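Local coordinates for protein neuraminidase (Influenza A virus, PDB 4GEZ) that is a tetrameric neuraminidase-like viral coat protein, predicted to cleave terminal sialic acids from glycoconjugates although its putative active site has diverged, at residues 165-170 / 179-184; 199-204 / 219-224; 323-328 / 343-348. All coordinates share one frame; numbering follows the deposited sequence.

Interaction 1: residues 165-170 / 179-184; sequences FVIVSD and HRIYEL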
# COMPACT_ATOMS: atom_id res chain seq x y z
N PHE A 165 -19.99 -12.96 -22.20
CA PHE A 165 -21.10 -13.88 -21.98
C PHE A 165 -21.13 -14.37 -20.54
O PHE A 165 -20.10 -14.67 -19.95
CB PHE A 165 -21.00 -15.06 -22.94
CG PHE A 165 -20.93 -14.67 -24.39
CD1 PHE A 165 -19.70 -14.50 -25.02
CD2 PHE A 165 -22.09 -14.48 -25.13
CE1 PHE A 165 -19.63 -14.14 -26.36
CE2 PHE A 165 -22.04 -14.12 -26.47
CZ PHE A 165 -20.80 -13.95 -27.08
N VAL A 166 -22.34 -14.45 -19.99
CA VAL A 166 -22.52 -14.84 -18.59
C VAL A 166 -23.86 -15.55 -18.48
O VAL A 166 -24.81 -15.22 -19.21
CB VAL A 166 -22.45 -13.60 -17.65
CG1 VAL A 166 -23.55 -12.61 -17.99
CG2 VAL A 166 -22.53 -14.01 -16.19
N ILE A 167 -23.96 -16.53 -17.59
CA ILE A 167 -25.21 -17.26 -17.40
C ILE A 167 -25.93 -16.75 -16.16
O ILE A 167 -25.38 -16.74 -15.06
CB ILE A 167 -24.96 -18.78 -17.31
CG1 ILE A 167 -24.48 -19.31 -18.66
CG2 ILE A 167 -26.23 -19.51 -16.89
CD1 ILE A 167 -23.53 -20.47 -18.57
N VAL A 168 -27.18 -16.32 -16.34
CA VAL A 168 -27.98 -15.77 -15.26
C VAL A 168 -29.08 -16.76 -14.94
O VAL A 168 -29.77 -17.23 -15.84
CB VAL A 168 -28.58 -14.39 -15.64
CG1 VAL A 168 -29.49 -13.86 -14.54
CG2 VAL A 168 -27.47 -13.39 -15.93
N SER A 169 -29.26 -17.06 -13.66
CA SER A 169 -30.27 -18.03 -13.23
C SER A 169 -31.40 -17.34 -12.50
O SER A 169 -31.18 -16.33 -11.83
CB SER A 169 -29.65 -19.10 -12.33
OG SER A 169 -28.65 -19.84 -13.02
N ASP A 170 -32.61 -17.88 -12.62
CA ASP A 170 -33.76 -17.29 -11.96
C ASP A 170 -34.75 -18.39 -11.55
O ASP A 170 -34.62 -19.54 -11.97
CB ASP A 170 -34.42 -16.28 -12.91
CG ASP A 170 -35.36 -15.33 -12.19
OD1 ASP A 170 -35.70 -15.59 -11.01
OD2 ASP A 170 -35.75 -14.32 -12.80
N HIS A 179 -32.55 -20.43 -16.88
CA HIS A 179 -31.17 -20.04 -17.07
C HIS A 179 -31.01 -19.40 -18.44
O HIS A 179 -31.56 -19.90 -19.43
CB HIS A 179 -30.26 -21.25 -16.92
CG HIS A 179 -30.49 -22.02 -15.66
ND1 HIS A 179 -29.94 -21.66 -14.46
CD2 HIS A 179 -31.25 -23.12 -15.42
CE1 HIS A 179 -30.33 -22.51 -13.52
NE2 HIS A 179 -31.13 -23.40 -14.08
N ARG A 180 -30.28 -18.30 -18.49
CA ARG A 180 -30.13 -17.56 -19.73
C ARG A 180 -28.68 -17.20 -19.99
O ARG A 180 -27.93 -16.94 -19.05
CB ARG A 180 -30.94 -16.26 -19.68
CG ARG A 180 -32.44 -16.42 -19.61
CD ARG A 180 -33.07 -15.04 -19.49
NE ARG A 180 -34.50 -15.10 -19.21
CZ ARG A 180 -35.29 -14.03 -19.18
NH1 ARG A 180 -34.78 -12.83 -19.40
NH2 ARG A 180 -36.58 -14.16 -18.92
N ILE A 181 -28.31 -17.18 -21.26
CA ILE A 181 -27.02 -16.62 -21.66
C ILE A 181 -27.24 -15.16 -22.02
O ILE A 181 -28.06 -14.85 -22.89
CB ILE A 181 -26.44 -17.33 -22.88
CG1 ILE A 181 -26.29 -18.83 -22.60
CG2 ILE A 181 -25.09 -16.72 -23.25
CD1 ILE A 181 -25.92 -19.65 -23.82
N TYR A 182 -26.52 -14.26 -21.35
CA TYR A 182 -26.56 -12.85 -21.70
C TYR A 182 -25.32 -12.47 -22.49
O TYR A 182 -24.22 -12.90 -22.16
CB TYR A 182 -26.68 -11.98 -20.44
CG TYR A 182 -28.09 -11.83 -19.94
CD1 TYR A 182 -28.70 -12.85 -19.23
CD2 TYR A 182 -28.82 -10.68 -20.21
CE1 TYR A 182 -30.00 -12.72 -18.77
CE2 TYR A 182 -30.12 -10.54 -19.76
CZ TYR A 182 -30.70 -11.57 -19.05
OH TYR A 182 -32.00 -11.45 -18.59
N GLU A 183 -25.51 -11.69 -23.55
CA GLU A 183 -24.39 -11.18 -24.32
C GLU A 183 -24.25 -9.70 -24.03
O GLU A 183 -25.21 -8.94 -24.16
CB GLU A 183 -24.58 -11.39 -25.83
CG GLU A 183 -23.40 -10.88 -26.65
CD GLU A 183 -23.63 -10.95 -28.14
OE1 GLU A 183 -24.33 -11.87 -28.61
OE2 GLU A 183 -23.08 -10.08 -28.86
N LEU A 184 -23.05 -9.29 -23.62
CA LEU A 184 -22.82 -7.91 -23.21
C LEU A 184 -21.75 -7.25 -24.07
O LEU A 184 -20.84 -7.90 -24.58
CB LEU A 184 -22.39 -7.85 -21.74
CG LEU A 184 -23.18 -8.69 -20.74
CD1 LEU A 184 -22.56 -8.62 -19.35
CD2 LEU A 184 -24.61 -8.21 -20.71

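Interaction 2: residues 199-204 / 219-224; sequences GINFEY and TNLWND. With CA (calcium ion), chain R; FUC (alpha-L-fucopyranose), chain M.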
# COMPACT_ATOMS: atom_id res chain seq x y z
N GLY A 199 -36.20 -30.38 -16.86
CA GLY A 199 -35.78 -31.68 -16.39
C GLY A 199 -34.55 -31.61 -15.51
O GLY A 199 -34.30 -32.51 -14.71
N ILE A 200 -33.77 -30.53 -15.65
CA ILE A 200 -32.55 -30.36 -14.87
C ILE A 200 -32.46 -28.99 -14.18
O ILE A 200 -33.34 -28.15 -14.33
CB ILE A 200 -31.27 -30.54 -15.73
CG1 ILE A 200 -31.06 -29.34 -16.67
CG2 ILE A 200 -31.32 -31.85 -16.50
CD1 ILE A 200 -29.67 -29.28 -17.30
N ASN A 201 -31.36 -28.78 -13.46
CA ASN A 201 -31.04 -27.51 -12.82
C ASN A 201 -29.59 -27.16 -13.15
O ASN A 201 -28.73 -28.04 -13.14
CB ASN A 201 -31.24 -27.61 -11.30
CG ASN A 201 -30.65 -26.43 -10.54
OD1 ASN A 201 -29.68 -26.57 -9.80
ND2 ASN A 201 -31.23 -25.25 -10.75
N PHE A 202 -29.33 -25.90 -13.46
CA PHE A 202 -28.01 -25.50 -13.96
C PHE A 202 -27.44 -24.30 -13.21
O PHE A 202 -27.43 -23.18 -13.73
CB PHE A 202 -28.07 -25.19 -15.46
CG PHE A 202 -26.73 -25.26 -16.15
CD1 PHE A 202 -25.87 -24.18 -16.14
CD2 PHE A 202 -26.35 -26.42 -16.81
CE1 PHE A 202 -24.64 -24.24 -16.78
CE2 PHE A 202 -25.12 -26.49 -17.45
CZ PHE A 202 -24.26 -25.40 -17.44
N GLU A 203 -26.99 -24.52 -11.98
CA GLU A 203 -26.43 -23.44 -11.18
C GLU A 203 -24.90 -23.40 -11.20
O GLU A 203 -24.26 -24.32 -11.72
CB GLU A 203 -26.93 -23.56 -9.74
CG GLU A 203 -28.45 -23.62 -9.63
CD GLU A 203 -29.11 -22.28 -9.89
OE1 GLU A 203 -28.43 -21.24 -9.79
OE2 GLU A 203 -30.32 -22.28 -10.22
N TYR A 204 -24.34 -22.32 -10.66
CA TYR A 204 -22.91 -22.18 -10.43
C TYR A 204 -22.05 -22.44 -11.68
O TYR A 204 -20.99 -23.07 -11.59
CB TYR A 204 -22.45 -23.09 -9.29
CG TYR A 204 -23.27 -22.99 -8.02
CD1 TYR A 204 -23.80 -21.78 -7.59
CD2 TYR A 204 -23.53 -24.12 -7.25
CE1 TYR A 204 -24.55 -21.69 -6.44
CE2 TYR A 204 -24.28 -24.05 -6.09
CZ TYR A 204 -24.79 -22.83 -5.69
OH TYR A 204 -25.54 -22.74 -4.54
N THR A 219 -23.88 -27.07 -12.10
CA THR A 219 -24.12 -27.83 -10.88
C THR A 219 -25.61 -28.03 -10.76
O THR A 219 -26.37 -27.06 -10.79
CB THR A 219 -23.61 -27.08 -9.63
OG1 THR A 219 -22.20 -26.82 -9.75
CG2 THR A 219 -23.86 -27.90 -8.37
N ASN A 220 -26.04 -29.27 -10.61
CA ASN A 220 -27.46 -29.57 -10.45
C ASN A 220 -27.80 -29.73 -8.98
O ASN A 220 -27.38 -30.69 -8.34
CB ASN A 220 -27.84 -30.82 -11.24
CG ASN A 220 -29.34 -31.03 -11.35
OD1 ASN A 220 -30.10 -30.69 -10.43
ND2 ASN A 220 -29.78 -31.59 -12.46
N LEU A 221 -28.57 -28.78 -8.46
CA LEU A 221 -28.94 -28.79 -7.05
C LEU A 221 -30.24 -29.55 -6.83
O LEU A 221 -30.71 -29.66 -5.69
CB LEU A 221 -29.09 -27.35 -6.54
CG LEU A 221 -27.83 -26.49 -6.63
CD1 LEU A 221 -28.08 -25.06 -6.19
CD2 LEU A 221 -26.72 -27.12 -5.83
N TRP A 222 -30.80 -30.09 -7.90
CA TRP A 222 -32.16 -30.62 -7.86
C TRP A 222 -32.21 -32.15 -7.82
O TRP A 222 -32.61 -32.74 -6.82
CB TRP A 222 -32.95 -30.10 -9.07
CG TRP A 222 -34.35 -30.64 -9.16
CD1 TRP A 222 -35.11 -31.13 -8.14
CD2 TRP A 222 -35.15 -30.77 -10.35
NE1 TRP A 222 -36.33 -31.54 -8.61
CE2 TRP A 222 -36.39 -31.33 -9.96
CE3 TRP A 222 -34.95 -30.45 -11.69
CZ2 TRP A 222 -37.42 -31.59 -10.87
CZ3 TRP A 222 -35.98 -30.71 -12.60
CH2 TRP A 222 -37.19 -31.27 -12.18
N ASN A 223 -31.78 -32.78 -8.91
CA ASN A 223 -32.02 -34.22 -9.11
C ASN A 223 -30.87 -34.96 -9.79
O ASN A 223 -31.09 -35.99 -10.42
CB ASN A 223 -33.31 -34.40 -9.91
CG ASN A 223 -33.28 -33.67 -11.24
OD1 ASN A 223 -32.40 -32.84 -11.48
ND2 ASN A 223 -34.26 -33.94 -12.10
N ASP A 224 -29.65 -34.45 -9.66
CA ASP A 224 -28.51 -35.03 -10.36
C ASP A 224 -27.16 -34.87 -9.64
O ASP A 224 -26.83 -33.78 -9.15
CB ASP A 224 -28.42 -34.44 -11.76
CG ASP A 224 -27.47 -35.20 -12.66
OD1 ASP A 224 -27.06 -36.33 -12.30
OD2 ASP A 224 -27.13 -34.66 -13.73
CA CA R . -26.46 -32.42 -7.20
C1 FUC M . -33.08 -33.13 -22.53
C2 FUC M . -31.86 -33.17 -23.48
C3 FUC M . -31.31 -31.76 -23.70
C4 FUC M . -30.95 -31.14 -22.35
C5 FUC M . -32.21 -31.09 -21.48
C6 FUC M . -31.98 -30.54 -20.07
O2 FUC M . -32.16 -33.80 -24.73
O3 FUC M . -30.13 -31.80 -24.51
O4 FUC M . -29.96 -31.95 -21.71
O5 FUC M . -32.80 -32.42 -21.33

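Interaction 3: residues 323-328 / 343-348; sequences TGRSGF and CFWLEI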
# COMPACT_ATOMS: atom_id res chain seq x y z
N THR A 323 -12.25 -29.50 1.13
CA THR A 323 -12.28 -28.90 -0.19
C THR A 323 -13.68 -28.33 -0.38
O THR A 323 -14.64 -28.84 0.19
CB THR A 323 -11.90 -29.96 -1.27
OG1 THR A 323 -10.58 -29.68 -1.77
CG2 THR A 323 -12.89 -30.00 -2.42
N GLY A 324 -13.80 -27.25 -1.15
CA GLY A 324 -15.09 -26.62 -1.37
C GLY A 324 -15.34 -26.39 -2.85
O GLY A 324 -15.18 -27.30 -3.66
N ARG A 325 -15.74 -25.17 -3.19
CA ARG A 325 -16.05 -24.80 -4.57
C ARG A 325 -14.81 -24.86 -5.46
O ARG A 325 -13.68 -24.70 -5.00
CB ARG A 325 -16.64 -23.39 -4.59
CG ARG A 325 -17.99 -23.28 -3.91
CD ARG A 325 -18.34 -21.83 -3.63
NE ARG A 325 -18.25 -20.99 -4.82
CZ ARG A 325 -17.27 -20.12 -5.04
NH1 ARG A 325 -16.32 -19.94 -4.13
NH2 ARG A 325 -17.26 -19.41 -6.16
N SER A 326 -15.04 -25.08 -6.76
CA SER A 326 -13.98 -25.02 -7.76
C SER A 326 -14.55 -24.51 -9.08
O SER A 326 -15.75 -24.67 -9.35
CB SER A 326 -13.33 -26.39 -7.97
OG SER A 326 -14.30 -27.39 -8.22
N GLY A 327 -13.70 -23.91 -9.91
CA GLY A 327 -14.14 -23.36 -11.18
C GLY A 327 -12.98 -22.93 -12.05
O GLY A 327 -11.83 -22.89 -11.59
N PHE A 328 -13.28 -22.60 -13.30
CA PHE A 328 -12.26 -22.25 -14.29
C PHE A 328 -11.86 -20.78 -14.22
O PHE A 328 -12.63 -19.92 -13.78
CB PHE A 328 -12.78 -22.53 -15.70
CG PHE A 328 -12.91 -23.99 -16.04
CD1 PHE A 328 -11.78 -24.80 -16.12
CD2 PHE A 328 -14.15 -24.55 -16.32
CE1 PHE A 328 -11.89 -26.14 -16.44
CE2 PHE A 328 -14.27 -25.89 -16.64
CZ PHE A 328 -13.14 -26.69 -16.71
N CYS A 343 -6.70 -23.05 -16.50
CA CYS A 343 -6.43 -23.08 -15.07
C CYS A 343 -7.74 -23.25 -14.34
O CYS A 343 -8.81 -22.98 -14.91
CB CYS A 343 -5.73 -21.79 -14.62
SG CYS A 343 -4.15 -21.41 -15.44
N PHE A 344 -7.67 -23.69 -13.09
CA PHE A 344 -8.85 -23.72 -12.23
C PHE A 344 -8.51 -23.21 -10.83
O PHE A 344 -7.37 -23.33 -10.38
CB PHE A 344 -9.50 -25.11 -12.19
CG PHE A 344 -8.70 -26.16 -11.45
CD1 PHE A 344 -8.87 -26.33 -10.08
CD2 PHE A 344 -7.82 -26.99 -12.13
CE1 PHE A 344 -8.15 -27.31 -9.39
CE2 PHE A 344 -7.09 -27.97 -11.45
CZ PHE A 344 -7.26 -28.13 -10.08
N TRP A 345 -9.51 -22.66 -10.14
CA TRP A 345 -9.33 -22.23 -8.75
C TRP A 345 -10.03 -23.24 -7.86
O TRP A 345 -10.94 -23.94 -8.31
CB TRP A 345 -9.89 -20.83 -8.53
CG TRP A 345 -11.25 -20.61 -9.09
CD1 TRP A 345 -11.56 -20.07 -10.30
CD2 TRP A 345 -12.50 -20.91 -8.44
NE1 TRP A 345 -12.93 -20.02 -10.46
CE2 TRP A 345 -13.53 -20.53 -9.33
CE3 TRP A 345 -12.85 -21.46 -7.21
CZ2 TRP A 345 -14.88 -20.69 -9.02
CZ3 TRP A 345 -14.19 -21.62 -6.90
CH2 TRP A 345 -15.18 -21.23 -7.80
N LEU A 346 -9.63 -23.30 -6.59
CA LEU A 346 -10.16 -24.33 -5.70
C LEU A 346 -10.14 -23.83 -4.26
O LEU A 346 -9.08 -23.47 -3.74
CB LEU A 346 -9.30 -25.60 -5.83
CG LEU A 346 -9.51 -26.82 -4.94
CD1 LEU A 346 -10.76 -27.54 -5.38
CD2 LEU A 346 -8.31 -27.75 -4.94
N GLU A 347 -11.29 -23.86 -3.60
CA GLU A 347 -11.37 -23.47 -2.19
C GLU A 347 -10.77 -24.56 -1.32
O GLU A 347 -11.21 -25.71 -1.36
CB GLU A 347 -12.82 -23.25 -1.76
CG GLU A 347 -13.51 -22.00 -2.29
CD GLU A 347 -14.96 -21.90 -1.82
OE1 GLU A 347 -15.58 -20.83 -1.99
OE2 GLU A 347 -15.47 -22.91 -1.28
N ILE A 348 -9.77 -24.21 -0.52
CA ILE A 348 -9.23 -25.14 0.45
C ILE A 348 -9.24 -24.52 1.84
O ILE A 348 -8.80 -23.38 2.03
CB ILE A 348 -7.80 -25.62 0.09
CG1 ILE A 348 -6.87 -24.44 -0.17
CG2 ILE A 348 -7.84 -26.58 -1.10
CD1 ILE A 348 -5.41 -24.84 -0.37
O HOH W 1 -13.24 -17.72 -12.66

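Interaction 1: residues 165-170 / 179-184
S169 and H179 each hold the first atom beyond CB anti to the carbonyl carbon (chi1 -62° and -51°); on the face they share as a non-hydrogen-bonded pair, these torsions turn the hydroxyl and imidazole toward each other and bring S169 OG to 2.7 Å from H179 ND1. The oxygen lies at the edge of the imidazole and in its plane, the geometry of a ring-nitrogen hydrogen bond. Since H179 NE2 is bonded in turn to S177 OG, both ring nitrogens have partners and the rotation of the ring is fixed. Farther along this face F165 and E183 run side by side, with F165 CE2 3.5 Å from E183 CG and the ring and carboxylate planes 54° apart. The F165 ring thus lies against the aliphatic part of E183, a calcium ligand of this protein that has no ion bound in this chain, while E183 OE1 goes on to a salt bridge with R191. On the face carrying V166, V168, R180 and Y182, V168 CG2 lies 3.6 Å from Y182 CD1, and V166 CG1 is 4.0 Å from Y182 CB. Four backbone bonds join V166 with Y182 and V168 with R180; Y182 N to V166 O measures 2.9 Å, its return bond from V166 N to Y182 O a longer 3.3 Å. The two strands are the inner pair of the four-stranded antiparallel sheet 158-194, one blade of the propeller. I167 packs on strands 205-210 and 229-233, I181 on 229-233, whereas V166 and L184 face strand 116-122, so other sheets of the propeller cover both sides.

Interaction 2: residues 199-204 / 219-224
E203 and T219 make the one beta bridge here, an antiparallel hydrogen-bonded pair with E203 N to T219 O at 2.9 Å and T219 N to E203 O at 2.8 Å, and away from it the chains face each other as loops. There side-chain amides take over the work of the backbone. N201 has CG anti to its backbone N (chi1 168°), which carries the amide toward 219-224, where OD1 accepts L221 N at 2.8 Å; its ND2 bonds to the anti lone pair of E203 OE2 and to S177 OG. N220 OD1 takes two donors and closes an Asx turn: W222 N, at 2.7 Å, lies in the carbonyl plane, whereas N223 N sits above the plane, 50° out of it. N220 ND2 then donates to N223 OD1, and N223 ND2 reaches back over the contact to G199 O at 3.0 Å, almost perfectly straight and within its own amide plane. The apolar part is carried by L221, whose CD1 meets E203 CG at 3.7 Å and whose CD2 touches the Y204 ring. In the same turn N220 O (2.3 Å) and D224 O (2.4 Å) bind the calcium ion, a site completed by D250, G268 and G270. At the outer end I200 packs against C6 of a glycan fucose. Residues 199-204 carry the chain from strand 188-194 of one sheet to strand 205-210 of the next, with N201, F202 and E203 resting on H179 of strand 178-185; residues 219-224 lead from strand 213-219 toward strand 229-233.

Interaction 3: residues 323-328 / 343-348
G327 and W345 pair within an antiparallel ladder that belongs to the propeller's closing sheet, in which strands 322-329, 343-349 and 359-367 are joined by the N-terminal strand 25-30. The backbone bonds include W345 N to G327 O at 2.7 Å and E347 N to R325 O at 2.9 Å. Between T323 and S326 the register slips by one residue, a beta bulge.

Polar side-chain contacts gather at that bulge. R325 N donates to E347 OE2 at 3.0 Å, meeting it from above the carboxylate plane, and R325 NH1 forms a salt bridge with E347 OE1 whose modelled length is improbably short and therefore doubtful. A bend at chi3 (53°) folds the arginine back so that one guanidinium face lies against the CH2 corner of W345, the planes 33° apart; Q273 OE1 and A49 O hold its NE and NH2.

Apolar and aromatic packing centres on W345. Its indole lies over the glycine backbone, with a CH-pi contact from G327 CA to the centroid of the five-membered ring at 3.8 Å. On the opposite face of the sheet S326 CB touches L346 CD1 at 3.8 Å, while the F328 ring edge meets a polar atom, C343 O.

One water joins the strands beside the indole, accepting from W345 NE1 at 3.2 Å and donating to F328 O.

Interactions 1 and 3 are buried strand pairs; interaction 2 is partly buried and joins loops at a calcium site and a glycan. The centre of interaction 3 lies about 7 Å from the centre of the chain, against about 15 Å for each of the others. No two share a strand pair: interaction 1 lies inside the 158-194 sheet, interaction 3 pairs 322-329 with 343-349, and interaction 2 occupies loops flanking strands 205-210 and 213-219. Interactions 1 and 2 meet directly, H179 CE1 being 3.0 Å from F202 O; interaction 3 touches neither. Chemically, interaction 1 is a regular ladder with apolar side chains and a serine-histidine bond, interaction 3 a bulged ladder with an ion pair and indole, and in interaction 2 asparagine amides take over beyond a single bridge.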